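Long-range contact in acetyltransferase, GNAT family protein (Mycobacterium smegmatis, PDB 6C37), which is a RimJ-subfamily acetyltransferase that binds acetyl-CoA and probably transfers its acetyl group to the N-terminal alanine of proteins: residues L80-E85 with L94-V99. Numbering follows the deposited sequence.
Sequences LPFVIE and LTIGNV
Leu80 pairs with Ile96 and Phe82 with Leu94, and each pair is closed by two backbone hydrogen bonds running in opposite directions. Leu80 N to Ile96 O measures 2.8 Å. The return bond, Ile96 N to Leu80 O, is almost straight at the hydrogen (174°). At the second pair, Phe82 N lies 2.8 Å from Leu94 O, with a more bent N-H (144°). Phe82 O accepts from Leu94 N at 3.0 Å and also from a water 2.9 Å away. That water is hydrogen-bonded to Thr95 OG1 as well, a bridge on the face carrying Pro81 and Thr95.

Strands 80-86 and 89-97 make an antiparallel hairpin of the GNAT fold, flanked in the sheet by strands 17-23 and 106-113. Leu80, Ile84 and Ile96 reach helix 122-135 on one side of it, while Leu94 lies next to Tyr111, an acetyl-CoA-binding residue.

Among the apolar contacts, Ile96 CD1 touches two side chains of strand 80-86. This methyl meets the edge of the Phe82 ring in its plane, 3.9 Å from CE2, and also touches Leu80 CB. A chi1 of 180° sets Leu94 CG beside the carbonyl carbon of its own residue, and from there the side chain runs alongside Phe82 in the same direction, bringing Leu94 CD1 to 4.1 Å from Phe82 CD2. Leu94 CB packs 4.0 Å from Ile84 CG1. Beyond the paired residues, Val99 points its side chain toward strand 80-86; the Val99 and Leu80 side chains cross at about a right angle, with Val99 CG2 4.0 Å from Leu80 CD1.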
ATOM      1  N   LEU A  80       5.489   1.328  -7.881  1.00 18.08           N
ATOM      2  CA  LEU A  80       4.987   2.682  -7.646  1.00 18.54           C
ATOM      3  C   LEU A  80       5.003   2.886  -6.141  1.00 18.32           C
ATOM      4  O   LEU A  80       4.070   2.460  -5.437  1.00 19.65           O
ATOM      5  CB  LEU A  80       3.591   2.885  -8.236  1.00 18.38           C
ATOM      6  CG  LEU A  80       3.570   3.001  -9.767  1.00 18.15           C
ATOM      7  CD1 LEU A  80       3.520   1.610 -10.391  1.00 17.20           C
ATOM      8  CD2 LEU A  80       2.398   3.842 -10.265  1.00 20.31           C
ATOM      9  N   PRO A  81       6.068   3.485  -5.607  1.00 20.74           N
ATOM     10  CA  PRO A  81       6.170   3.672  -4.152  1.00 19.14           C
ATOM     11  C   PRO A  81       5.571   4.997  -3.691  1.00 22.56           C
ATOM     12  O   PRO A  81       6.212   6.049  -3.781  1.00 20.38           O
ATOM     13  CB  PRO A  81       7.683   3.617  -3.902  1.00 21.72           C
ATOM     14  CG  PRO A  81       8.289   4.170  -5.180  1.00 21.38           C
ATOM     15  CD  PRO A  81       7.331   3.806  -6.306  1.00 20.21           C
ATOM     16  N   PHE A  82       4.345   4.950  -3.183  1.00 18.95           N
ATOM     17  CA  PHE A  82       3.671   6.142  -2.691  1.00 19.80           C
ATOM     18  C   PHE A  82       3.782   6.273  -1.180  1.00 20.34           C
ATOM     19  O   PHE A  82       3.894   5.291  -0.443  1.00 18.36           O
ATOM     20  CB  PHE A  82       2.191   6.146  -3.066  1.00 18.43           C
ATOM     21  CG  PHE A  82       1.932   6.264  -4.536  1.00 19.89           C
ATOM     22  CD1 PHE A  82       2.131   7.467  -5.188  1.00 22.36           C
ATOM     23  CD2 PHE A  82       1.471   5.181  -5.258  1.00 18.80           C
ATOM     24  CE1 PHE A  82       1.885   7.594  -6.522  1.00 20.50           C
ATOM     25  CE2 PHE A  82       1.216   5.289  -6.608  1.00 18.11           C
ATOM     26  CZ  PHE A  82       1.434   6.510  -7.256  1.00 19.30           C
ATOM     27  N   VAL A  83       3.766   7.506  -0.741  1.00 17.28           N
ATOM     28  CA  VAL A  83       3.493   7.885   0.637  1.00 18.77           C
ATOM     29  C   VAL A  83       2.003   8.184   0.755  1.00 16.69           C
ATOM     30  O   VAL A  83       1.401   8.797  -0.139  1.00 20.98           O
ATOM     31  CB  VAL A  83       4.349   9.111   1.024  1.00 18.53           C
ATOM     32  CG1 VAL A  83       3.885   9.730   2.333  1.00 18.30           C
ATOM     33  CG2 VAL A  83       5.795   8.744   1.094  1.00 18.02           C
ATOM     34  N   ILE A  84       1.395   7.735   1.849  1.00 18.84           N
ATOM     35  CA  ILE A  84       0.037   8.124   2.203  1.00 17.35           C
ATOM     36  C   ILE A  84       0.129   9.405   3.016  1.00 21.76           C
ATOM     37  O   ILE A  84       0.796   9.432   4.055  1.00 20.72           O
ATOM     38  CB  ILE A  84      -0.676   7.028   3.005  1.00 17.91           C
ATOM     39  CG1 ILE A  84      -0.668   5.702   2.248  1.00 17.74           C
ATOM     40  CG2 ILE A  84      -2.126   7.432   3.296  1.00 17.65           C
ATOM     41  CD1 ILE A  84      -1.204   4.555   3.067  1.00 18.19           C
ATOM     42  N   GLU A  85      -0.510  10.466   2.526  1.00 20.20           N
ATOM     43  CA  GLU A  85      -0.635  11.716   3.265  1.00 24.65           C
ATOM     44  C   GLU A  85      -2.014  11.811   3.901  1.00 22.09           C
ATOM     45  O   GLU A  85      -3.034  11.560   3.244  1.00 20.20           O
ATOM     46  CB  GLU A  85      -0.399  12.922   2.357  1.00 22.35           C
ATOM     47  CG  GLU A  85       1.051  13.124   1.973  1.00 24.24           C
ATOM     48  CD  GLU A  85       1.263  14.385   1.151  1.00 23.41           C
ATOM     49  OE1 GLU A  85       0.272  14.977   0.668  1.00 28.39           O
ATOM     50  OE2 GLU A  85       2.434  14.779   0.991  1.00 26.69           O
ATOM     51  N   LEU A  94       1.867   3.366   0.585  1.00 18.23           N
ATOM     52  CA  LEU A  94       1.132   2.472  -0.305  1.00 16.41           C
ATOM     53  C   LEU A  94       2.089   2.135  -1.436  1.00 19.30           C
ATOM     54  O   LEU A  94       2.553   3.036  -2.140  1.00 17.92           O
ATOM     55  CB  LEU A  94      -0.143   3.139  -0.841  1.00 16.87           C
ATOM     56  CG  LEU A  94      -1.203   2.552  -1.815  1.00 23.15           C
ATOM     57  CD1 LEU A  94      -0.698   2.266  -3.261  1.00 18.20           C
ATOM     58  CD2 LEU A  94      -2.056   1.407  -1.256  1.00 19.96           C
ATOM     59  N   THR A  95       2.385   0.850  -1.606  1.00 19.05           N
ATOM     60  CA  THR A  95       3.340   0.405  -2.609  1.00 16.78           C
ATOM     61  C   THR A  95       2.657  -0.550  -3.573  1.00 17.93           C
ATOM     62  O   THR A  95       2.017  -1.519  -3.153  1.00 17.91           O
ATOM     63  CB  THR A  95       4.549  -0.280  -1.968  1.00 20.37           C
ATOM     64  OG1 THR A  95       5.124   0.574  -0.968  1.00 20.98           O
ATOM     65  CG2 THR A  95       5.613  -0.617  -3.035  1.00 19.37           C
ATOM     66  N   ILE A  96       2.813  -0.283  -4.862  1.00 17.31           N
ATOM     67  CA  ILE A  96       2.433  -1.209  -5.923  1.00 15.83           C
ATOM     68  C   ILE A  96       3.721  -1.836  -6.436  1.00 19.44           C
ATOM     69  O   ILE A  96       4.656  -1.114  -6.804  1.00 19.20           O
ATOM     70  CB  ILE A  96       1.673  -0.475  -7.038  1.00 16.36           C
ATOM     71  CG1 ILE A  96       0.393   0.136  -6.469  1.00 18.71           C
ATOM     72  CG2 ILE A  96       1.365  -1.422  -8.211  1.00 17.33           C
ATOM     73  CD1 ILE A  96       0.144   1.549  -6.953  1.00 18.17           C
ATOM     74  N   GLY A  97       3.808  -3.175  -6.419  1.00 15.86           N
ATOM     75  CA  GLY A  97       5.062  -3.852  -6.673  1.00 17.80           C
ATOM     76  C   GLY A  97       4.914  -4.958  -7.706  1.00 16.16           C
ATOM     77  O   GLY A  97       3.805  -5.345  -8.082  1.00 18.13           O
ATOM     78  N   ASN A  98       6.071  -5.445  -8.173  1.00 17.62           N
ATOM     79  CA  ASN A  98       6.131  -6.514  -9.181  1.00 19.70           C
ATOM     80  C   ASN A  98       5.249  -6.194 -10.391  1.00 19.17           C
ATOM     81  O   ASN A  98       4.523  -7.053 -10.900  1.00 19.61           O
ATOM     82  CB  ASN A  98       5.740  -7.854  -8.544  1.00 22.69           C
ATOM     83  CG  ASN A  98       6.134  -9.044  -9.387  1.00 30.86           C
ATOM     84  OD1 ASN A  98       7.104  -8.989 -10.142  1.00 29.94           O
ATOM     85  ND2 ASN A  98       5.368 -10.124  -9.275  1.00 33.75           N
ATOM     86  N   VAL A  99       5.302  -4.939 -10.852  1.00 17.49           N
ATOM     87  CA  VAL A  99       4.469  -4.499 -11.967  1.00 18.37           C
ATOM     88  C   VAL A  99       4.928  -5.168 -13.259  1.00 20.26           C
ATOM     89  O   VAL A  99       6.115  -5.144 -13.598  1.00 22.18           O
ATOM     90  CB  VAL A  99       4.522  -2.970 -12.117  1.00 18.86           C
ATOM     91  CG1 VAL A  99       3.683  -2.536 -13.317  1.00 20.39           C
ATOM     92  CG2 VAL A  99       4.050  -2.295 -10.840  1.00 17.58           C
TER
HETATM   93  O   HOH W   1       5.967   3.345  -0.808  1.00 22.01           O